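Local coordinates for peptidase, C14 family (Geobacter sulfurreducens PCA, PDB 3BIJ), which is of unknown function but belongs to the caspase-like peptidases and may act as a cysteine-type endopeptidase, at residues 109-112 and 113-116; 173-176 and 177-181; 184-187 and 188-192. One frame throughout, in Å; residues are numbered along the deposited sequence.

Contact 1: residues 109-112 and 113-116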
ATOM      1  N   GLU A 109     -29.104   1.418 -23.911  1.00 49.20           N
ATOM      2  CA  GLU A 109     -29.361   0.848 -22.590  1.00 47.54           C
ATOM      3  C   GLU A 109     -30.765   0.298 -22.414  1.00 45.89           C
ATOM      4  O   GLU A 109     -31.736   0.861 -22.905  1.00 51.25           O
ATOM      5  CB  GLU A 109     -29.089   1.888 -21.498  1.00 43.63           C
ATOM      6  CG  GLU A 109     -27.687   2.441 -21.548  1.00 42.38           C
ATOM      7  CD  GLU A 109     -27.478   3.575 -20.590  1.00 33.87           C
ATOM      8  OE1 GLU A 109     -27.542   3.336 -19.368  1.00 47.91           O
ATOM      9  OE2 GLU A 109     -27.250   4.707 -21.059  1.00 39.60           O
ATOM     10  N   LEU A 110     -30.860  -0.817 -21.707  1.00 39.57           N
ATOM     11  CA  LEU A 110     -32.140  -1.439 -21.447  1.00 36.54           C
ATOM     12  C   LEU A 110     -32.421  -1.124 -19.994  1.00 36.54           C
ATOM     13  O   LEU A 110     -31.735  -1.636 -19.120  1.00 42.58           O
ATOM     14  CB  LEU A 110     -32.033  -2.950 -21.653  1.00 39.98           C
ATOM     15  CG  LEU A 110     -33.282  -3.788 -21.391  1.00 39.04           C
ATOM     16  CD1 LEU A 110     -34.349  -3.463 -22.421  1.00 43.88           C
ATOM     17  CD2 LEU A 110     -32.926  -5.248 -21.438  1.00 44.84           C
ATOM     18  N   ILE A 111     -33.405  -0.266 -19.731  1.00 43.56           N
ATOM     19  CA  ILE A 111     -33.737   0.109 -18.359  1.00 41.81           C
ATOM     20  C   ILE A 111     -34.216  -1.096 -17.567  1.00 47.62           C
ATOM     21  O   ILE A 111     -35.009  -1.900 -18.061  1.00 48.15           O
ATOM     22  CB  ILE A 111     -34.837   1.199 -18.300  1.00 41.19           C
ATOM     23  CG1 ILE A 111     -34.271   2.548 -18.736  1.00 44.00           C
ATOM     24  CG2 ILE A 111     -35.339   1.351 -16.872  1.00 39.09           C
ATOM     25  CD1 ILE A 111     -33.767   2.587 -20.162  1.00 43.00           C
ATOM     26  N   ASP A 112     -33.746  -1.212 -16.329  1.00 43.36           N
ATOM     27  CA  ASP A 112     -34.134  -2.335 -15.485  1.00 47.02           C
ATOM     28  C   ASP A 112     -35.637  -2.608 -15.505  1.00 50.76           C
ATOM     29  O   ASP A 112     -36.074  -3.758 -15.407  1.00 49.13           O
ATOM     30  CB  ASP A 112     -33.648  -2.123 -14.043  1.00 47.50           C
ATOM     31  CG  ASP A 112     -34.161  -0.834 -13.427  1.00 53.30           C
ATOM     32  OD1 ASP A 112     -33.716  -0.502 -12.304  1.00 62.92           O
ATOM     33  OD2 ASP A 112     -34.998  -0.152 -14.054  1.00 53.39           O
ATOM     34  N   ASP A 113     -36.434  -1.559 -15.637  1.00 50.70           N
ATOM     35  CA  ASP A 113     -37.876  -1.739 -15.675  1.00 58.43           C
ATOM     36  C   ASP A 113     -38.319  -2.492 -16.919  1.00 53.46           C
ATOM     37  O   ASP A 113     -39.229  -3.308 -16.859  1.00 51.71           O
ATOM     38  CB  ASP A 113     -38.575  -0.384 -15.591  1.00 65.11           C
ATOM     39  CG  ASP A 113     -38.661   0.130 -14.165  1.00 75.38           C
ATOM     40  OD1 ASP A 113     -38.523   1.361 -13.950  1.00 84.46           O
ATOM     41  OD2 ASP A 113     -38.876  -0.708 -13.259  1.00 79.66           O
ATOM     42  N   GLU A 114     -37.678  -2.219 -18.049  1.00 56.14           N
ATOM     43  CA  GLU A 114     -38.032  -2.909 -19.283  1.00 55.10           C
ATOM     44  C   GLU A 114     -37.774  -4.409 -19.135  1.00 57.61           C
ATOM     45  O   GLU A 114     -38.561  -5.225 -19.605  1.00 59.88           O
ATOM     46  CB  GLU A 114     -37.215  -2.371 -20.456  1.00 53.43           C
ATOM     47  CG  GLU A 114     -37.226  -0.856 -20.597  1.00 56.65           C
ATOM     48  CD  GLU A 114     -36.532  -0.383 -21.865  1.00 61.17           C
ATOM     49  OE1 GLU A 114     -37.148  -0.477 -22.949  1.00 52.45           O
ATOM     50  OE2 GLU A 114     -35.365   0.069 -21.777  1.00 67.29           O
ATOM     51  N   LEU A 115     -36.666  -4.767 -18.487  1.00 55.59           N
ATOM     52  CA  LEU A 115     -36.311  -6.169 -18.272  1.00 46.52           C
ATOM     53  C   LEU A 115     -37.271  -6.793 -17.270  1.00 52.93           C
ATOM     54  O   LEU A 115     -37.795  -7.886 -17.487  1.00 52.77           O
ATOM     55  CB  LEU A 115     -34.883  -6.277 -17.737  1.00 51.76           C
ATOM     56  CG  LEU A 115     -34.424  -7.675 -17.335  1.00 57.97           C
ATOM     57  CD1 LEU A 115     -34.440  -8.596 -18.542  1.00 56.32           C
ATOM     58  CD2 LEU A 115     -33.038  -7.596 -16.721  1.00 59.05           C
ATOM     59  N   TYR A 116     -37.489  -6.095 -16.163  1.00 51.96           N
ATOM     60  CA  TYR A 116     -38.394  -6.584 -15.142  1.00 53.07           C
ATOM     61  C   TYR A 116     -39.763  -6.846 -15.744  1.00 54.12           C
ATOM     62  O   TYR A 116     -40.370  -7.879 -15.470  1.00 64.86           O
ATOM     63  CB  TYR A 116     -38.498  -5.574 -13.996  1.00 51.88           C
ATOM     64  CG  TYR A 116     -37.243  -5.469 -13.162  1.00 58.20           C
ATOM     65  CD1 TYR A 116     -37.024  -4.371 -12.323  1.00 68.57           C
ATOM     66  CD2 TYR A 116     -36.263  -6.463 -13.220  1.00 60.38           C
ATOM     67  CE1 TYR A 116     -35.855  -4.262 -11.567  1.00 65.63           C
ATOM     68  CE2 TYR A 116     -35.100  -6.369 -12.476  1.00 66.60           C
ATOM     69  CZ  TYR A 116     -34.896  -5.266 -11.651  1.00 72.54           C
ATOM     70  OH  TYR A 116     -33.724  -5.172 -10.931  1.00 75.17           O
TER
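Strand 109-111 runs straight into helix 112-119, and the backbone C=O of Ile-111 at the N-cap faces the first turn, where it weakly accepts Glu-114 N at 2.7 Å and Leu-115 N at 3.3 Å. The next helical bond, Tyr-116 N to Asp-112 O at 2.8 Å, is the first that is not weak. Glu-114 closes the junction from the helix side. With CG beside the backbone N (chi1 -51°), the extended chain lies back along the first turn and brings the carboxylate to the strand, where OE2 takes the N-H of Ile-111 at 2.9 Å. That bond enters on the anti side of the carboxylate, 16° out of its plane, while OE1 forms a salt bridge with Arg-57. On the way the methylenes of Glu-114 pack against aliphatic carbon, its CB 3.6 Å from Leu-110 CD1, while OE2 lies 3.4 Å from Ile-111 CD1. With an alanine here, the Ile-111 N-H would probably lose its acceptor and Arg-57 its charged mate.

Further along, the ring of Tyr-116 lies with one face against Asp-112 O, its CG 3.1 Å from that oxygen. Two acidic residues, Asp-112 and Asp-113, begin the helix beside one another; the positive end of the helix dipole probably eases their proximity, and Asp-113 also has a weak, long ion pair with Lys-192. The branched Ile-111 suits the strand end, buried against helix 180-189, whereas Leu-110 reaches helix 57-70. Because isoleucine has no polar side chain to cap the helix, only the reciprocal half of a capping box is made, Glu-114 at N3 binding the N-cap N-H, at a strand-to-helix turn of a caspase-like alpha/beta fold.

Contact 2: residues 173-176 and 177-181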
HETATM    1  N   MSE A 173     -23.853   9.855 -18.161  1.00 48.54           N
HETATM    2  CA  MSE A 173     -24.512  11.144 -18.331  1.00 47.14           C
HETATM    3  C   MSE A 173     -24.340  11.658 -19.752  1.00 49.17           C
HETATM    4  O   MSE A 173     -25.274  12.184 -20.364  1.00 45.76           O
HETATM    5  CB  MSE A 173     -23.936  12.162 -17.346  1.00 55.85           C
HETATM    6  CG  MSE A 173     -23.983  11.701 -15.884  1.00 70.52           C
HETATM    7 SE   MSE A 173     -23.213  12.985 -14.618  1.00 76.38          SE
HETATM    8  CE  MSE A 173     -21.359  12.953 -15.277  1.00 80.67           C
ATOM      9  N   ARG A 174     -23.128  11.517 -20.270  1.00 43.86           N
ATOM     10  CA  ARG A 174     -22.848  11.957 -21.624  1.00 45.74           C
ATOM     11  C   ARG A 174     -23.765  11.203 -22.601  1.00 47.59           C
ATOM     12  O   ARG A 174     -24.339  11.803 -23.512  1.00 40.84           O
ATOM     13  CB  ARG A 174     -21.373  11.704 -21.965  1.00 55.46           C
ATOM     14  CG  ARG A 174     -20.930  12.357 -23.276  1.00 65.45           C
ATOM     15  CD  ARG A 174     -19.658  11.742 -23.812  1.00 64.18           C
ATOM     16  NE  ARG A 174     -18.446  12.344 -23.286  1.00 80.05           N
ATOM     17  CZ  ARG A 174     -17.228  11.835 -23.481  1.00 93.08           C
ATOM     18  NH1 ARG A 174     -16.151  12.442 -22.985  1.00 99.57           N
ATOM     19  NH2 ARG A 174     -17.081  10.703 -24.159  1.00 91.40           N
ATOM     20  N   THR A 175     -23.901   9.889 -22.403  1.00 37.37           N
ATOM     21  CA  THR A 175     -24.752   9.069 -23.258  1.00 36.11           C
ATOM     22  C   THR A 175     -26.191   9.553 -23.153  1.00 41.36           C
ATOM     23  O   THR A 175     -26.919   9.624 -24.146  1.00 49.51           O
ATOM     24  CB  THR A 175     -24.695   7.576 -22.862  1.00 34.81           C
ATOM     25  OG1 THR A 175     -23.363   7.087 -23.039  1.00 46.85           O
ATOM     26  CG2 THR A 175     -25.639   6.746 -23.721  1.00 33.86           C
ATOM     27  N   TYR A 176     -26.607   9.898 -21.944  1.00 41.23           N
ATOM     28  CA  TYR A 176     -27.962  10.380 -21.758  1.00 48.02           C
ATOM     29  C   TYR A 176     -28.174  11.674 -22.537  1.00 46.15           C
ATOM     30  O   TYR A 176     -29.116  11.783 -23.318  1.00 47.88           O
ATOM     31  CB  TYR A 176     -28.247  10.623 -20.278  1.00 47.55           C
ATOM     32  CG  TYR A 176     -29.564  11.318 -20.040  1.00 50.75           C
ATOM     33  CD1 TYR A 176     -30.775  10.633 -20.164  1.00 48.02           C
ATOM     34  CD2 TYR A 176     -29.601  12.667 -19.734  1.00 44.32           C
ATOM     35  CE1 TYR A 176     -31.989  11.286 -19.989  1.00 49.03           C
ATOM     36  CE2 TYR A 176     -30.800  13.327 -19.558  1.00 54.33           C
ATOM     37  CZ  TYR A 176     -31.992  12.636 -19.687  1.00 53.06           C
ATOM     38  OH  TYR A 176     -33.181  13.302 -19.516  1.00 46.36           O
ATOM     39  N   ARG A 177     -27.301  12.655 -22.316  1.00 52.00           N
ATOM     40  CA  ARG A 177     -27.413  13.939 -23.005  1.00 46.28           C
ATOM     41  C   ARG A 177     -27.444  13.768 -24.520  1.00 42.80           C
ATOM     42  O   ARG A 177     -28.265  14.379 -25.196  1.00 37.24           O
ATOM     43  CB  ARG A 177     -26.255  14.871 -22.616  1.00 50.98           C
ATOM     44  CG  ARG A 177     -26.262  15.301 -21.144  1.00 65.72           C
ATOM     45  CD  ARG A 177     -25.267  16.434 -20.855  1.00 56.08           C
ATOM     46  NE  ARG A 177     -23.878  16.053 -21.129  1.00 53.63           N
ATOM     47  CZ  ARG A 177     -23.087  15.405 -20.278  1.00 54.27           C
ATOM     48  NH1 ARG A 177     -23.533  15.059 -19.074  1.00 56.31           N
ATOM     49  NH2 ARG A 177     -21.853  15.093 -20.644  1.00 52.18           N
ATOM     50  N   ALA A 178     -26.561  12.924 -25.041  1.00 44.89           N
ATOM     51  CA  ALA A 178     -26.478  12.683 -26.479  1.00 45.87           C
ATOM     52  C   ALA A 178     -27.701  11.980 -27.039  1.00 45.19           C
ATOM     53  O   ALA A 178     -27.861  11.900 -28.254  1.00 52.91           O
ATOM     54  CB  ALA A 178     -25.236  11.873 -26.795  1.00 42.62           C
ATOM     55  N   ASN A 179     -28.553  11.474 -26.154  1.00 42.79           N
ATOM     56  CA  ASN A 179     -29.755  10.765 -26.568  1.00 42.58           C
ATOM     57  C   ASN A 179     -30.945  11.125 -25.684  1.00 41.33           C
ATOM     58  O   ASN A 179     -31.744  10.268 -25.326  1.00 45.07           O
ATOM     59  CB  ASN A 179     -29.500   9.245 -26.543  1.00 27.34           C
ATOM     60  CG  ASN A 179     -28.401   8.813 -27.525  1.00 40.92           C
ATOM     61  OD1 ASN A 179     -28.536   8.967 -28.747  1.00 33.76           O
ATOM     62  ND2 ASN A 179     -27.304   8.276 -26.990  1.00 32.91           N
ATOM     63  N   ARG A 180     -31.050  12.404 -25.346  1.00 51.18           N
ATOM     64  CA  ARG A 180     -32.129  12.927 -24.509  1.00 62.93           C
ATOM     65  C   ARG A 180     -33.528  12.393 -24.814  1.00 67.30           C
ATOM     66  O   ARG A 180     -34.176  11.767 -23.963  1.00 70.83           O
ATOM     67  CB  ARG A 180     -32.162  14.442 -24.637  1.00 71.85           C
ATOM     68  CG  ARG A 180     -31.370  15.129 -23.609  1.00 78.47           C
ATOM     69  CD  ARG A 180     -32.188  14.966 -22.363  1.00 85.45           C
ATOM     70  NE  ARG A 180     -32.065  16.126 -21.575  1.00 92.34           N
ATOM     71  CZ  ARG A 180     -32.887  17.047 -21.102  1.00 99.21           C
ATOM     72  NH1 ARG A 180     -32.222  17.943 -20.408  1.00 99.66           N
ATOM     73  NH2 ARG A 180     -34.212  17.142 -21.240  1.00 97.38           N
ATOM     74  N   GLU A 181     -33.994  12.663 -26.030  1.00 66.53           N
ATOM     75  CA  GLU A 181     -35.324  12.242 -26.455  1.00 64.85           C
ATOM     76  C   GLU A 181     -35.491  10.725 -26.399  1.00 57.55           C
ATOM     77  O   GLU A 181     -36.526  10.222 -25.965  1.00 61.09           O
ATOM     78  CB  GLU A 181     -35.604  12.759 -27.871  1.00 65.63           C
ATOM     79  CG  GLU A 181     -37.051  12.614 -28.332  1.00 75.20           C
ATOM     80  CD  GLU A 181     -37.262  13.098 -29.766  1.00 81.54           C
ATOM     81  OE1 GLU A 181     -36.749  12.444 -30.710  1.00 81.31           O
ATOM     82  OE2 GLU A 181     -37.932  14.142 -29.950  1.00 79.07           O
TER
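Arg-177 N donates to Met-173 O at 2.9 Å in an almost straight bond (175°), and Ala-178 N repeats the pattern with Arg-174 O at 2.9 Å. Beyond this the spacing shortens: Asn-179 N turns to Tyr-176 O, three residues back, at 2.9 Å and from well above the carbonyl plane. The amide of Asn-179 reaches back to the same turn, its ND2 giving a bent bond of 3.2 Å to Thr-175 O and another to His-18 O, so an asparagine serves two backbone carbonyls. This is a helix-to-helix junction: helix 169-178 gives way to helix 180-189 with Asn-179 at the N-cap, although its side chain does not cap.

Arg-177 bends at chi3 (-62°), which lays one guanidinium face over the backbone of the preceding turn, NH2 coming 3.4 Å from Arg-174 CA. From there NH2 makes a salt bridge with Asp-35 of the second subunit, so the long arginine ties the helix to its neighbour. Tyr-176 points the other way along the chain; its OH hydrogen-bonds Asp-184 OD1, while Arg-180 passes obliquely beside the ring, CD 3.5 Å from Tyr-176 CE2, the ring and guanidinium planes 22° apart.

Contact 3: residues 184-187 and 188-192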
ATOM      1  N   ASP A 184     -35.712   9.598 -22.668  1.00 60.77           N
ATOM      2  CA  ASP A 184     -36.851  10.221 -22.020  1.00 63.70           C
ATOM      3  C   ASP A 184     -38.128   9.527 -22.463  1.00 66.13           C
ATOM      4  O   ASP A 184     -39.052   9.350 -21.669  1.00 71.59           O
ATOM      5  CB  ASP A 184     -36.916  11.714 -22.339  1.00 68.72           C
ATOM      6  CG  ASP A 184     -35.850  12.509 -21.602  1.00 73.75           C
ATOM      7  OD1 ASP A 184     -35.673  12.263 -20.388  1.00 83.63           O
ATOM      8  OD2 ASP A 184     -35.195  13.379 -22.224  1.00 75.25           O
ATOM      9  N   THR A 185     -38.183   9.127 -23.727  1.00 60.87           N
ATOM     10  CA  THR A 185     -39.364   8.439 -24.233  1.00 61.92           C
ATOM     11  C   THR A 185     -39.509   7.090 -23.548  1.00 63.93           C
ATOM     12  O   THR A 185     -40.587   6.729 -23.090  1.00 64.26           O
ATOM     13  CB  THR A 185     -39.270   8.216 -25.745  1.00 63.70           C
ATOM     14  OG1 THR A 185     -39.288   9.485 -26.408  1.00 53.23           O
ATOM     15  CG2 THR A 185     -40.439   7.380 -26.232  1.00 56.50           C
ATOM     16  N   ILE A 186     -38.408   6.351 -23.486  1.00 68.85           N
ATOM     17  CA  ILE A 186     -38.391   5.046 -22.853  1.00 67.48           C
ATOM     18  C   ILE A 186     -38.825   5.159 -21.399  1.00 67.00           C
ATOM     19  O   ILE A 186     -39.668   4.398 -20.930  1.00 63.36           O
ATOM     20  CB  ILE A 186     -36.976   4.446 -22.897  1.00 71.02           C
ATOM     21  CG1 ILE A 186     -36.564   4.212 -24.350  1.00 76.86           C
ATOM     22  CG2 ILE A 186     -36.926   3.157 -22.096  1.00 80.35           C
ATOM     23  CD1 ILE A 186     -35.167   3.679 -24.518  1.00 68.80           C
ATOM     24  N   GLN A 187     -38.243   6.127 -20.699  1.00 66.84           N
ATOM     25  CA  GLN A 187     -38.526   6.346 -19.285  1.00 74.60           C
ATOM     26  C   GLN A 187     -39.997   6.669 -19.003  1.00 79.90           C
ATOM     27  O   GLN A 187     -40.490   6.406 -17.901  1.00 80.22           O
ATOM     28  CB  GLN A 187     -37.635   7.477 -18.749  1.00 73.45           C
ATOM     29  CG  GLN A 187     -37.269   7.372 -17.261  1.00 74.70           C
ATOM     30  CD  GLN A 187     -36.291   6.233 -16.970  1.00 74.51           C
ATOM     31  OE1 GLN A 187     -36.684   5.070 -16.783  1.00 68.31           O
ATOM     32  NE2 GLN A 187     -35.007   6.565 -16.948  1.00 60.21           N
ATOM     33  N   GLN A 188     -40.693   7.225 -19.997  1.00 82.50           N
ATOM     34  CA  GLN A 188     -42.107   7.600 -19.853  1.00 79.49           C
ATOM     35  C   GLN A 188     -43.107   6.555 -20.334  1.00 77.05           C
ATOM     36  O   GLN A 188     -44.286   6.608 -19.976  1.00 75.21           O
ATOM     37  CB  GLN A 188     -42.386   8.918 -20.582  1.00 78.95           C
ATOM     38  CG  GLN A 188     -41.809  10.135 -19.889  1.00 87.07           C
ATOM     39  CD  GLN A 188     -42.519  10.442 -18.580  1.00 95.14           C
ATOM     40  OE1 GLN A 188     -42.716   9.557 -17.741  1.00 96.90           O
ATOM     41  NE2 GLN A 188     -42.902  11.705 -18.394  1.00 93.25           N
ATOM     42  N   LYS A 189     -42.640   5.616 -21.151  1.00 72.34           N
ATOM     43  CA  LYS A 189     -43.501   4.561 -21.673  1.00 71.35           C
ATOM     44  C   LYS A 189     -43.221   3.223 -20.980  1.00 76.93           C
ATOM     45  O   LYS A 189     -43.728   2.177 -21.398  1.00 82.32           O
ATOM     46  CB  LYS A 189     -43.310   4.419 -23.193  1.00 68.72           C
ATOM     47  CG  LYS A 189     -41.950   3.878 -23.620  1.00 70.80           C
ATOM     48  CD  LYS A 189     -41.769   3.921 -25.129  1.00 72.19           C
ATOM     49  CE  LYS A 189     -42.817   3.092 -25.854  1.00 67.72           C
ATOM     50  NZ  LYS A 189     -42.723   3.290 -27.325  1.00 58.82           N
ATOM     51  N   THR A 190     -42.398   3.254 -19.933  1.00 75.41           N
ATOM     52  CA  THR A 190     -42.083   2.043 -19.180  1.00 80.42           C
ATOM     53  C   THR A 190     -42.443   2.240 -17.714  1.00 79.85           C
ATOM     54  O   THR A 190     -41.635   2.722 -16.920  1.00 80.23           O
ATOM     55  CB  THR A 190     -40.574   1.648 -19.282  1.00 79.72           C
ATOM     56  OG1 THR A 190     -39.751   2.737 -18.847  1.00 81.87           O
ATOM     57  CG2 THR A 190     -40.209   1.275 -20.710  1.00 82.96           C
ATOM     58  N   LYS A 191     -43.670   1.869 -17.369  1.00 84.34           N
ATOM     59  CA  LYS A 191     -44.159   1.993 -15.999  1.00 85.99           C
ATOM     60  C   LYS A 191     -43.383   0.994 -15.145  1.00 81.86           C
ATOM     61  O   LYS A 191     -43.076  -0.114 -15.593  1.00 77.13           O
ATOM     62  CB  LYS A 191     -45.667   1.684 -15.933  1.00 89.17           C
ATOM     63  CG  LYS A 191     -46.479   2.535 -14.935  1.00 89.36           C
ATOM     64  CD  LYS A 191     -46.584   4.000 -15.380  1.00 83.47           C
ATOM     65  CE  LYS A 191     -47.551   4.810 -14.501  1.00 76.08           C
ATOM     66  NZ  LYS A 191     -47.104   4.942 -13.083  1.00 68.94           N
ATOM     67  N   LYS A 192     -43.065   1.399 -13.920  1.00 82.12           N
ATOM     68  CA  LYS A 192     -42.315   0.561 -12.997  1.00 79.55           C
ATOM     69  C   LYS A 192     -43.104  -0.689 -12.620  1.00 76.68           C
ATOM     70  O   LYS A 192     -44.329  -0.716 -12.729  1.00 74.84           O
ATOM     71  CB  LYS A 192     -41.967   1.357 -11.731  1.00 83.44           C
ATOM     72  CG  LYS A 192     -40.989   2.539 -11.923  1.00 89.60           C
ATOM     73  CD  LYS A 192     -41.665   3.847 -12.379  1.00 88.87           C
ATOM     74  CE  LYS A 192     -41.526   4.101 -13.884  1.00 87.57           C
ATOM     75  NZ  LYS A 192     -40.116   4.256 -14.359  1.00 80.02           N
TER
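In residues 184-192 the backbone N-H groups of the final turn are each shared between two carbonyls: Gln-188 N gives a weak bond to Asp-184 O at 3.2 Å and an ordinary one to Thr-185 O at 3.1 Å, and Lys-189 N divides itself likewise between Thr-185 O (weak) and Ile-186 O. This is the C-terminal turn of helix 180-189, where four-residue spacing mixes with the tighter three-residue spacing of a 3-10 turn. Thr-190 adds a side-chain bond to this turn. Placing OG1 between the backbone N and the carbonyl carbon (chi1 56°) aims the hydroxyl back up the helix, and it donates to Ile-186 O at 2.7 Å. That oxygen is gripped from opposite faces of its carbonyl plane, by Thr-190 OG1 and by Lys-189 N. The threonine methyl runs beside the isoleucine branch, CG2 to CG2 4.0 Å between Thr-190 and Ile-186; both β-branched residues turn this carbon toward helix 112-119, where Glu-114 touches them. On the solvent side, Lys-189 spreads its aliphatic chain over Thr-185, CD 3.9 Å from Thr-185 CG2. Lys-192, bent at three successive torsions, curls back until its NZ makes a weak 3.3 Å bond with Thr-190 O.

Overall arrangement
Contacts 1, 2 and 3 follow one another along the chain and lie on the same side of its centre. Contact 1 belongs to the edge strand 109-111, antiparallel to strand 99-104 in the main mixed sheet, and to the helix after it. Contacts 2 and 3 share helix 180-189, contact 2 at its start and contact 3 at its end, their centres about 15 Å apart. The end of this helix packs on contact 1, whose centre is about 10 Å from that of contact 3 and 17 Å from that of contact 2. The helix thus bridges the buried strand-helix junction and the outer helix 169-178, which meets the second subunit.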